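Local coordinates for ulvan Lyase-PL25 (Pseudoalteromonas sp. PLSV, PDB 5UAM), which cleaves ulvan, the sulfated cell-wall polysaccharide of green seaweeds built from rhamnose sulfate and uronic acids or xylose, as a polysaccharide lyase of family 25, at residues V235-H240 against D260-S265; N306-L311 against H318-A323; V204-H209 against W221-G226. All coordinates share one frame; numbering follows the deposited sequence.

Contact 1. Residues V235-H240 against D260-S265; sequences VSYDYH and DVYFMS. With ZN (zinc ion), chain D.
Strands V235-H240 and D260-S265 lie side by side and antiparallel, their directions 147° apart and their axes 4.5 Å apart at closest approach, as neighbours in an antiparallel sheet of the beta-propeller. V235 with M264 and Y237 with Y262 are hydrogen-bonded pairs, the shortest bond running 2.8 Å from Y262 N to Y237 O; S236 with F263 between them is a non-hydrogen-bonded pair.

The larger part of the side-chain contact is on the face that carries V235, Y237, Y262 and M264. CG of Y237 stands between its own backbone N and carbonyl carbon (chi1 48°), which lays the ring across the root of Y262: Y262 CB sits over the middle of that ring, 3.5 Å from its centroid, a CH-pi contact. The two ring planes differ by only 8° but are displaced so far, with 5.1 Å between the centroids of Y237 and Y262, that they hardly overlap; the Y262 methylene lies over the Y237 face. The Y262 ring in turn presents its edge to Y237 O, in plane, with CD1 3.3 Å from that oxygen. M264, extended beyond CG, crosses Y237 at about a right angle and makes an oblique Met-aromatic contact, its SD 3.3 Å from Y237 OH. Both phenols are anchored beyond the pair, Y237 OH on T294 and Y262 OH on D291 of helix 287-293.

On the other side of strand 235-240, D238 OD2 forms a salt bridge with R258 and a hydrogen bond with T304. D260 O, buried against D238 CB, has no hydrogen-bond partner in the model. At the far end a zinc ion is held by H184, C242, H254 and H240, whose NE2 lies 2.0 Å from the metal; this bond and that of ND1 to E257 O together fix the imidazole's rotation.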
loop_
_atom_site.group_PDB
_atom_site.type_symbol
_atom_site.label_atom_id
_atom_site.label_comp_id
_atom_site.label_asym_id
_atom_site.label_seq_id
_atom_site.Cartn_x
_atom_site.Cartn_y
_atom_site.Cartn_z
ATOM N N VAL A 235 4.232 10.813 5.231
ATOM C CA VAL A 235 3.629 10.576 3.924
ATOM C C VAL A 235 4.686 10.782 2.839
ATOM O O VAL A 235 5.261 11.873 2.740
ATOM C CB VAL A 235 2.425 11.497 3.672
ATOM C CG1 VAL A 235 1.744 11.135 2.349
ATOM C CG2 VAL A 235 1.440 11.421 4.850
ATOM N N SER A 236 4.904 9.759 2.000
ATOM C CA SER A 236 5.717 9.900 0.808
ATOM C C SER A 236 4.801 9.823 -0.399
ATOM O O SER A 236 3.763 9.158 -0.373
ATOM C CB SER A 236 6.820 8.852 0.720
ATOM O OG SER A 236 6.267 7.553 0.751
ATOM N N TYR A 237 5.163 10.523 -1.457
ATOM C CA TYR A 237 4.249 10.581 -2.587
ATOM C C TYR A 237 5.011 10.885 -3.864
ATOM O O TYR A 237 6.066 11.504 -3.834
ATOM C CB TYR A 237 3.133 11.606 -2.369
ATOM C CG TYR A 237 3.500 13.000 -1.883
ATOM C CD1 TYR A 237 3.813 13.241 -0.543
ATOM C CD2 TYR A 237 3.422 14.090 -2.739
ATOM C CE1 TYR A 237 4.063 14.509 -0.093
ATOM C CE2 TYR A 237 3.672 15.361 -2.292
ATOM C CZ TYR A 237 3.986 15.575 -0.962
ATOM O OH TYR A 237 4.207 16.867 -0.517
ATOM N N ASP A 238 4.475 10.407 -4.986
ATOM C CA ASP A 238 4.966 10.819 -6.300
ATOM C C ASP A 238 3.872 11.560 -7.058
ATOM O O ASP A 238 2.696 11.555 -6.679
ATOM C CB ASP A 238 5.614 9.672 -7.123
ATOM C CG ASP A 238 4.651 8.546 -7.534
ATOM O OD1 ASP A 238 3.642 8.283 -6.869
ATOM O OD2 ASP A 238 4.960 7.867 -8.551
ATOM N N TYR A 239 4.301 12.241 -8.114
ATOM C CA TYR A 239 3.435 13.103 -8.909
ATOM C C TYR A 239 3.067 12.440 -10.230
ATOM O O TYR A 239 3.943 11.943 -10.941
ATOM C CB TYR A 239 4.125 14.433 -9.171
ATOM C CG TYR A 239 3.346 15.354 -10.085
ATOM C CD1 TYR A 239 2.297 16.104 -9.604
ATOM C CD2 TYR A 239 3.702 15.503 -11.419
ATOM C CE1 TYR A 239 1.597 16.953 -10.431
ATOM C CE2 TYR A 239 3.004 16.359 -12.260
ATOM C CZ TYR A 239 1.953 17.087 -11.752
ATOM O OH TYR A 239 1.269 17.934 -12.586
ATOM N N HIS A 240 1.780 12.455 -10.556
ATOM C CA HIS A 240 1.259 11.948 -11.822
ATOM C C HIS A 240 0.924 13.134 -12.729
ATOM O O HIS A 240 0.106 13.993 -12.368
ATOM C CB HIS A 240 0.031 11.070 -11.548
ATOM C CG HIS A 240 -0.749 10.689 -12.767
ATOM N ND1 HIS A 240 -0.163 10.185 -13.908
ATOM C CD2 HIS A 240 -2.078 10.723 -13.011
ATOM C CE1 HIS A 240 -1.101 9.936 -14.808
ATOM N NE2 HIS A 240 -2.276 10.242 -14.283
ATOM N N ASP A 260 9.293 11.598 -9.664
ATOM C CA ASP A 260 9.828 12.212 -8.447
ATOM C C ASP A 260 9.257 11.586 -7.186
ATOM O O ASP A 260 8.373 10.722 -7.242
ATOM C CB ASP A 260 9.627 13.737 -8.463
ATOM C CG ASP A 260 10.216 14.389 -9.707
ATOM O OD1 ASP A 260 11.174 13.846 -10.314
ATOM O OD2 ASP A 260 9.724 15.482 -10.091
ATOM N N VAL A 261 9.809 11.956 -6.037
ATOM C CA VAL A 261 9.247 11.527 -4.765
ATOM C C VAL A 261 9.401 12.658 -3.765
ATOM O O VAL A 261 10.406 13.376 -3.771
ATOM C CB VAL A 261 9.818 10.163 -4.282
ATOM C CG1 VAL A 261 11.256 10.277 -3.821
ATOM C CG2 VAL A 261 8.944 9.567 -3.186
ATOM N N TYR A 262 8.374 12.817 -2.939
ATOM C CA TYR A 262 8.219 13.906 -1.996
ATOM C C TYR A 262 7.928 13.317 -0.620
ATOM O O TYR A 262 7.518 12.156 -0.494
ATOM C CB TYR A 262 7.022 14.759 -2.388
ATOM C CG TYR A 262 7.017 15.357 -3.785
ATOM C CD1 TYR A 262 6.666 14.595 -4.890
ATOM C CD2 TYR A 262 7.291 16.691 -3.975
ATOM C CE1 TYR A 262 6.624 15.145 -6.148
ATOM C CE2 TYR A 262 7.242 17.258 -5.230
ATOM C CZ TYR A 262 6.884 16.480 -6.310
ATOM O OH TYR A 262 6.837 17.027 -7.579
ATOM N N PHE A 263 8.090 14.152 0.413
ATOM C CA PHE A 263 7.910 13.735 1.802
ATOM C C PHE A 263 7.326 14.862 2.649
ATOM O O PHE A 263 7.777 15.997 2.567
ATOM C CB PHE A 263 9.252 13.341 2.428
ATOM C CG PHE A 263 9.143 12.924 3.855
ATOM C CD1 PHE A 263 8.821 11.619 4.185
ATOM C CD2 PHE A 263 9.308 13.850 4.877
ATOM C CE1 PHE A 263 8.676 11.258 5.513
ATOM C CE2 PHE A 263 9.148 13.475 6.177
ATOM C CZ PHE A 263 8.840 12.188 6.495
ATOM N N MET A 264 6.360 14.527 3.505
ATOM C CA MET A 264 5.915 15.464 4.521
ATOM C C MET A 264 5.376 14.700 5.722
ATOM O O MET A 264 5.138 13.494 5.660
ATOM C CB MET A 264 4.889 16.463 3.961
ATOM C CG MET A 264 3.618 15.841 3.457
ATOM S SD MET A 264 2.790 17.076 2.420
ATOM C CE MET A 264 1.293 16.200 1.954
ATOM N N SER A 265 5.156 15.437 6.809
ATOM C CA SER A 265 4.740 14.883 8.089
ATOM C C SER A 265 3.487 15.606 8.575
ATOM O O SER A 265 3.306 16.792 8.321
ATOM C CB SER A 265 5.887 15.060 9.097
ATOM O OG SER A 265 5.655 14.408 10.330
HETATM ZN ZN ZN D . -4.149 10.335 -15.090
#

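Contact 2. Residues N306-L311 against H318-A323; sequences NGSTHL and HIAINA
T309 and I319, paired across the strands, have torsions that set their branches side by side and pointing the same way: OG1 of T309 points away from its own backbone N (chi1 -180°) and comes to H318 O at 2.8 Å, flanked by I319 CG1 at 3.8 Å from T309 OG1. N306 also has CG opposite its backbone N (chi1 -159°), so its amide crosses the I321 side chain at about a right angle and OD1 touches the end methyl CD1.

H318 O is gripped twice. T309 OG1 donates from 36° above the carbonyl plane and H310 N, 3.1 Å from H318 O, arrives from the opposite face. With the return bond from H318 N to H310 O, this end of the antiparallel ladder is tightly laced, and A320 N adds a nearly straight bond of 2.9 Å to S308 O.

Toward N306 the ladder loosens at a classic beta bulge, in which G307 and S308 both face A320. The bond from S308 N to A320 O is weak at 3.3 Å, and G307 CA rests 3.2 Å from that oxygen, with no side chain between them. A water 2.7 Å from N306 OD1 is also within reach of A320 O and sits between the strands beside the bulge.

The hairpin forms the first two strands of a four-stranded propeller blade, and strand 336-342 continues the sheet beyond H318-A323, with H318 ND1 bonded to H339. On the face of T309, I319 and I321 it packs against strands 232-243 and 258-267, through S236, F263 and V261, and N306 ND2 bonds to S236 O. On the opposite face S308 OG and H310 NE2 share D364 OD1 of strand 362-367, while F365 of that strand packs on H310, H318 and A320.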
loop_
_atom_site.group_PDB
_atom_site.type_symbol
_atom_site.label_atom_id
_atom_site.label_comp_id
_atom_site.label_asym_id
_atom_site.label_seq_id
_atom_site.Cartn_x
_atom_site.Cartn_y
_atom_site.Cartn_z
ATOM N N ASN A 306 5.113 4.559 -6.678
ATOM C CA ASN A 306 5.457 4.863 -5.305
ATOM C C ASN A 306 5.681 3.597 -4.476
ATOM O O ASN A 306 5.178 2.500 -4.778
ATOM C CB ASN A 306 4.371 5.736 -4.682
ATOM C CG ASN A 306 4.849 6.486 -3.490
ATOM O OD1 ASN A 306 6.005 6.857 -3.398
ATOM N ND2 ASN A 306 3.937 6.728 -2.556
ATOM N N GLY A 307 6.458 3.767 -3.412
ATOM C CA GLY A 307 6.768 2.715 -2.470
ATOM C C GLY A 307 6.256 3.072 -1.099
ATOM O O GLY A 307 5.048 3.172 -0.927
ATOM N N SER A 308 7.140 3.261 -0.123
ATOM C CA SER A 308 6.746 3.454 1.265
ATOM C C SER A 308 7.817 4.289 1.946
ATOM O O SER A 308 8.862 4.592 1.370
ATOM C CB SER A 308 6.607 2.112 1.974
ATOM O OG SER A 308 7.859 1.426 1.863
ATOM N N THR A 309 7.548 4.668 3.191
ATOM C CA THR A 309 8.482 5.490 3.952
ATOM C C THR A 309 8.463 5.079 5.418
ATOM O O THR A 309 7.421 4.721 5.963
ATOM C CB THR A 309 8.171 6.997 3.761
ATOM O OG1 THR A 309 9.091 7.797 4.509
ATOM C CG2 THR A 309 6.774 7.345 4.205
ATOM N N HIS A 310 9.639 5.156 6.048
ATOM C CA HIS A 310 9.818 4.813 7.452
ATOM C C HIS A 310 10.925 5.676 8.029
ATOM O O HIS A 310 11.872 6.056 7.323
ATOM C CB HIS A 310 10.247 3.339 7.626
ATOM C CG HIS A 310 9.306 2.362 7.011
ATOM N ND1 HIS A 310 8.088 2.064 7.573
ATOM C CD2 HIS A 310 9.407 1.618 5.886
ATOM C CE1 HIS A 310 7.468 1.176 6.805
ATOM N NE2 HIS A 310 8.253 0.885 5.787
ATOM N N LEU A 311 10.810 5.983 9.323
ATOM C CA LEU A 311 11.836 6.764 10.001
ATOM C C LEU A 311 12.892 5.870 10.630
ATOM O O LEU A 311 12.579 4.810 11.177
ATOM C CB LEU A 311 11.228 7.599 11.120
ATOM C CG LEU A 311 10.133 8.576 10.712
ATOM C CD1 LEU A 311 9.700 9.411 11.897
ATOM C CD2 LEU A 311 10.580 9.485 9.577
ATOM N N HIS A 318 13.414 7.743 5.568
ATOM C CA HIS A 318 13.874 6.933 4.459
ATOM C C HIS A 318 12.673 6.630 3.574
ATOM O O HIS A 318 11.536 6.486 4.053
ATOM C CB HIS A 318 14.431 5.621 4.985
ATOM C CG HIS A 318 15.683 5.769 5.774
ATOM N ND1 HIS A 318 16.858 5.150 5.411
ATOM C CD2 HIS A 318 15.952 6.463 6.905
ATOM C CE1 HIS A 318 17.797 5.458 6.286
ATOM N NE2 HIS A 318 17.271 6.243 7.209
ATOM N N ILE A 319 12.937 6.518 2.279
ATOM C CA ILE A 319 11.891 6.366 1.275
ATOM C C ILE A 319 12.295 5.280 0.289
ATOM O O ILE A 319 13.427 5.272 -0.209
ATOM C CB ILE A 319 11.672 7.689 0.524
ATOM C CG1 ILE A 319 11.182 8.784 1.484
ATOM C CG2 ILE A 319 10.680 7.515 -0.621
ATOM C CD1 ILE A 319 11.096 10.159 0.852
ATOM N N ALA A 320 11.352 4.383 -0.009
ATOM C CA ALA A 320 11.465 3.471 -1.139
ATOM C C ALA A 320 10.657 4.049 -2.284
ATOM O O ALA A 320 9.473 4.366 -2.115
ATOM C CB ALA A 320 10.918 2.094 -0.775
ATOM N N ILE A 321 11.292 4.205 -3.437
ATOM C CA ILE A 321 10.635 4.725 -4.627
ATOM C C ILE A 321 11.000 3.814 -5.788
ATOM O O ILE A 321 12.180 3.532 -6.009
ATOM C CB ILE A 321 11.038 6.190 -4.906
ATOM C CG1 ILE A 321 10.347 6.751 -6.150
ATOM C CG2 ILE A 321 12.553 6.348 -4.988
ATOM C CD1 ILE A 321 8.825 6.791 -6.039
ATOM N N ASN A 322 10.003 3.354 -6.540
ATOM C CA ASN A 322 10.324 2.579 -7.728
ATOM C C ASN A 322 10.391 3.499 -8.927
ATOM O O ASN A 322 9.581 4.417 -9.053
ATOM C CB ASN A 322 9.284 1.485 -7.967
ATOM C CG ASN A 322 9.136 0.577 -6.772
ATOM O OD1 ASN A 322 9.990 -0.278 -6.528
ATOM N ND2 ASN A 322 8.087 0.780 -6.003
ATOM N N ALA A 323 11.346 3.251 -9.812
ATOM C CA ALA A 323 11.455 4.070 -11.005
ATOM C C ALA A 323 12.083 3.257 -12.118
ATOM O O ALA A 323 12.819 2.297 -11.867
ATOM C CB ALA A 323 12.290 5.327 -10.737
HETATM O O HOH W 1 7.592 6.354 -1.286
#

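Contact 3. Residues V204-H209 against W221-G226. With EDO (1,2-ethanediol), chain J; PO4 (phosphate ion), chain E.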
loop_
_atom_site.group_PDB
_atom_site.type_symbol
_atom_site.label_atom_id
_atom_site.label_comp_id
_atom_site.label_asym_id
_atom_site.label_seq_id
_atom_site.Cartn_x
_atom_site.Cartn_y
_atom_site.Cartn_z
ATOM N N VAL A 204 -10.570 15.683 4.765
ATOM C CA VAL A 204 -9.632 16.802 4.782
ATOM C C VAL A 204 -8.628 16.566 3.657
ATOM O O VAL A 204 -7.923 15.539 3.641
ATOM C CB VAL A 204 -8.896 16.862 6.129
ATOM C CG1 VAL A 204 -7.846 17.967 6.126
ATOM C CG2 VAL A 204 -9.867 17.069 7.265
ATOM N N SER A 205 -8.571 17.510 2.703
ATOM C CA SER A 205 -7.662 17.394 1.565
ATOM C C SER A 205 -6.242 17.765 1.967
ATOM O O SER A 205 -6.014 18.851 2.505
ATOM C CB SER A 205 -8.074 18.313 0.416
ATOM O OG SER A 205 -9.288 17.903 -0.169
ATOM N N PHE A 206 -5.276 16.891 1.658
ATOM C CA PHE A 206 -3.870 17.200 1.908
ATOM C C PHE A 206 -3.012 17.293 0.650
ATOM O O PHE A 206 -1.935 17.911 0.703
ATOM C CB PHE A 206 -3.236 16.259 2.957
ATOM C CG PHE A 206 -3.086 14.832 2.504
ATOM C CD1 PHE A 206 -4.094 13.897 2.716
ATOM C CD2 PHE A 206 -1.928 14.419 1.873
ATOM C CE1 PHE A 206 -3.944 12.596 2.299
ATOM C CE2 PHE A 206 -1.770 13.123 1.457
ATOM C CZ PHE A 206 -2.786 12.204 1.666
ATOM N N LEU A 207 -3.473 16.782 -0.486
ATOM C CA LEU A 207 -2.816 17.006 -1.770
ATOM C C LEU A 207 -3.869 17.454 -2.767
ATOM O O LEU A 207 -4.929 16.834 -2.875
ATOM C CB LEU A 207 -2.116 15.763 -2.315
ATOM C CG LEU A 207 -0.794 15.437 -1.609
ATOM C CD1 LEU A 207 -0.367 13.998 -1.917
ATOM C CD2 LEU A 207 0.294 16.409 -2.027
ATOM N N LYS A 208 -3.576 18.539 -3.471
ATOM C CA LYS A 208 -4.516 19.194 -4.376
ATOM C C LYS A 208 -4.370 18.706 -5.812
ATOM O O LYS A 208 -3.277 18.759 -6.386
ATOM C CB LYS A 208 -4.204 20.688 -4.371
ATOM C CG LYS A 208 -5.052 21.533 -5.311
ATOM C CD LYS A 208 -6.482 21.615 -4.806
ATOM C CE LYS A 208 -7.209 22.715 -5.523
ATOM N NZ LYS A 208 -8.612 22.851 -5.026
ATOM N N HIS A 209 -5.488 18.330 -6.425
ATOM C CA HIS A 209 -5.566 18.200 -7.873
ATOM C C HIS A 209 -6.123 19.490 -8.461
ATOM O O HIS A 209 -6.959 20.164 -7.854
ATOM C CB HIS A 209 -6.456 17.018 -8.291
ATOM C CG HIS A 209 -7.901 17.374 -8.463
ATOM N ND1 HIS A 209 -8.783 17.474 -7.404
ATOM C CD2 HIS A 209 -8.618 17.674 -9.573
ATOM C CE1 HIS A 209 -9.975 17.811 -7.856
ATOM N NE2 HIS A 209 -9.905 17.936 -9.169
ATOM N N TRP A 221 -1.731 12.688 -7.992
ATOM C CA TRP A 221 -0.772 12.227 -6.992
ATOM C C TRP A 221 -0.993 10.765 -6.626
ATOM O O TRP A 221 -2.082 10.222 -6.787
ATOM C CB TRP A 221 -0.930 13.022 -5.695
ATOM C CG TRP A 221 -0.769 14.496 -5.862
ATOM C CD1 TRP A 221 -1.770 15.445 -6.000
ATOM C CD2 TRP A 221 0.467 15.217 -5.880
ATOM N NE1 TRP A 221 -1.214 16.693 -6.100
ATOM C CE2 TRP A 221 0.155 16.584 -6.033
ATOM C CE3 TRP A 221 1.811 14.839 -5.774
ATOM C CZ2 TRP A 221 1.138 17.569 -6.081
ATOM C CZ3 TRP A 221 2.787 15.815 -5.832
ATOM C CH2 TRP A 221 2.450 17.166 -5.984
ATOM N N TYR A 222 0.056 10.174 -6.042
ATOM C CA TYR A 222 -0.057 8.883 -5.367
ATOM C C TYR A 222 0.728 8.963 -4.066
ATOM O O TYR A 222 1.904 9.339 -4.070
ATOM C CB TYR A 222 0.510 7.746 -6.231
ATOM C CG TYR A 222 -0.328 7.467 -7.455
ATOM C CD1 TYR A 222 -0.088 8.158 -8.643
ATOM C CD2 TYR A 222 -1.356 6.537 -7.441
ATOM C CE1 TYR A 222 -0.860 7.936 -9.770
ATOM C CE2 TYR A 222 -2.129 6.308 -8.546
ATOM C CZ TYR A 222 -1.859 6.990 -9.741
ATOM O OH TYR A 222 -2.630 6.772 -10.858
ATOM N N ALA A 223 0.083 8.612 -2.958
ATOM C CA ALA A 223 0.676 8.796 -1.638
ATOM C C ALA A 223 0.684 7.491 -0.857
ATOM O O ALA A 223 -0.142 6.606 -1.074
ATOM C CB ALA A 223 -0.107 9.854 -0.835
ATOM N N TRP A 224 1.634 7.394 0.067
ATOM C CA TRP A 224 1.729 6.316 1.036
ATOM C C TRP A 224 1.919 6.954 2.402
ATOM O O TRP A 224 2.914 7.666 2.638
ATOM C CB TRP A 224 2.897 5.392 0.713
ATOM C CG TRP A 224 2.902 4.062 1.412
ATOM C CD1 TRP A 224 2.425 2.878 0.917
ATOM C CD2 TRP A 224 3.412 3.766 2.720
ATOM N NE1 TRP A 224 2.623 1.869 1.817
ATOM C CE2 TRP A 224 3.231 2.389 2.934
ATOM C CE3 TRP A 224 4.021 4.527 3.724
ATOM C CZ2 TRP A 224 3.618 1.765 4.113
ATOM C CZ3 TRP A 224 4.400 3.889 4.889
ATOM C CH2 TRP A 224 4.200 2.550 5.073
ATOM N N ALA A 225 0.961 6.714 3.288
ATOM C CA ALA A 225 0.968 7.263 4.630
ATOM C C ALA A 225 1.224 6.166 5.640
ATOM O O ALA A 225 0.628 5.088 5.566
ATOM C CB ALA A 225 -0.378 7.910 4.945
ATOM N N GLY A 226 2.091 6.440 6.614
ATOM C CA GLY A 226 2.384 5.494 7.666
ATOM C C GLY A 226 2.689 6.206 8.965
ATOM O O GLY A 226 2.789 7.431 9.013
HETATM C C1 EDO J . -11.000 20.096 -5.190
HETATM O O1 EDO J . -9.641 20.289 -5.614
HETATM C C2 EDO J . -11.916 21.037 -5.963
HETATM O O2 EDO J . -11.785 20.773 -7.365
HETATM P P PO4 E . -5.354 4.166 -11.008
HETATM O O1 PO4 E . -5.329 4.461 -12.495
HETATM O O2 PO4 E . -4.596 5.190 -10.267
HETATM O O3 PO4 E . -4.691 2.817 -10.861
HETATM O O4 PO4 E . -6.811 4.169 -10.557
#
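L207 and W221 carry the tight part of this contact, crossing at about a right angle. W221 CG stands opposite its carbonyl carbon (chi1 -57°), which turns one indole face to the leucine: L207 CB lies 3.7 Å from W221 CD1 in a CH-pi contact with the five-membered ring, and L207 CD2 sits farther across the same ring system. At the indole edge W221 NE1 donates to K208 O over 2.9 Å, 159° at the hydrogen; K208 O lies in the indole plane, but the donor stands 56° above the carbonyl plane. Face and edge together leave the indole little freedom to rotate. Replacing W221 by a leucine would probably leave K208 O without this donor and open a gap beside L207.

Beyond the indole the packing thins. A223 CB meets the edge of the F206 ring only at 4.3 Å from F206 CE2, and from there the segments diverge. F206 and L207 form a classic beta bulge opposite W188. On the partly exposed outer side K208 turns away from W221, its NZ bonding ethanediol O1 at 2.8 Å; this molecule, probably from the crystallisation liquor, is also held by D187.

Y222 points to the other side of its strand, where its OH donates to phosphate O2 at 2.6 Å. H99, H119, H184 and R180 also bind this phosphate, probably from the same liquor. Y222 probably binds substrate and H99 is probably the proton donor, consistent with a propeller-blade hairpin that buries its apolar face and turns the other toward the catalytic site.

From the N terminus, contact 3 comes first and closes the turn between strands 204-211 and 217-227; contact 1 then closes the longer excursion that carries zinc ligands C242 and H254, and contact 2 closes the short hairpin turn after L311. They follow in series, with none nested or crossed. Contacts 3 and 1 belong to one sheet: strand 217-227 pairs with strand 232-243, W224 N lying 2.8 Å from S236 O and D238 N 2.9 Å from Y222 O. Contact 2 belongs to the next blade and packs against both, meeting contact 3 with S308 CB on the W224 ring. Together they tie the zinc-binding, probably substrate-binding, sheet to the adjoining blade.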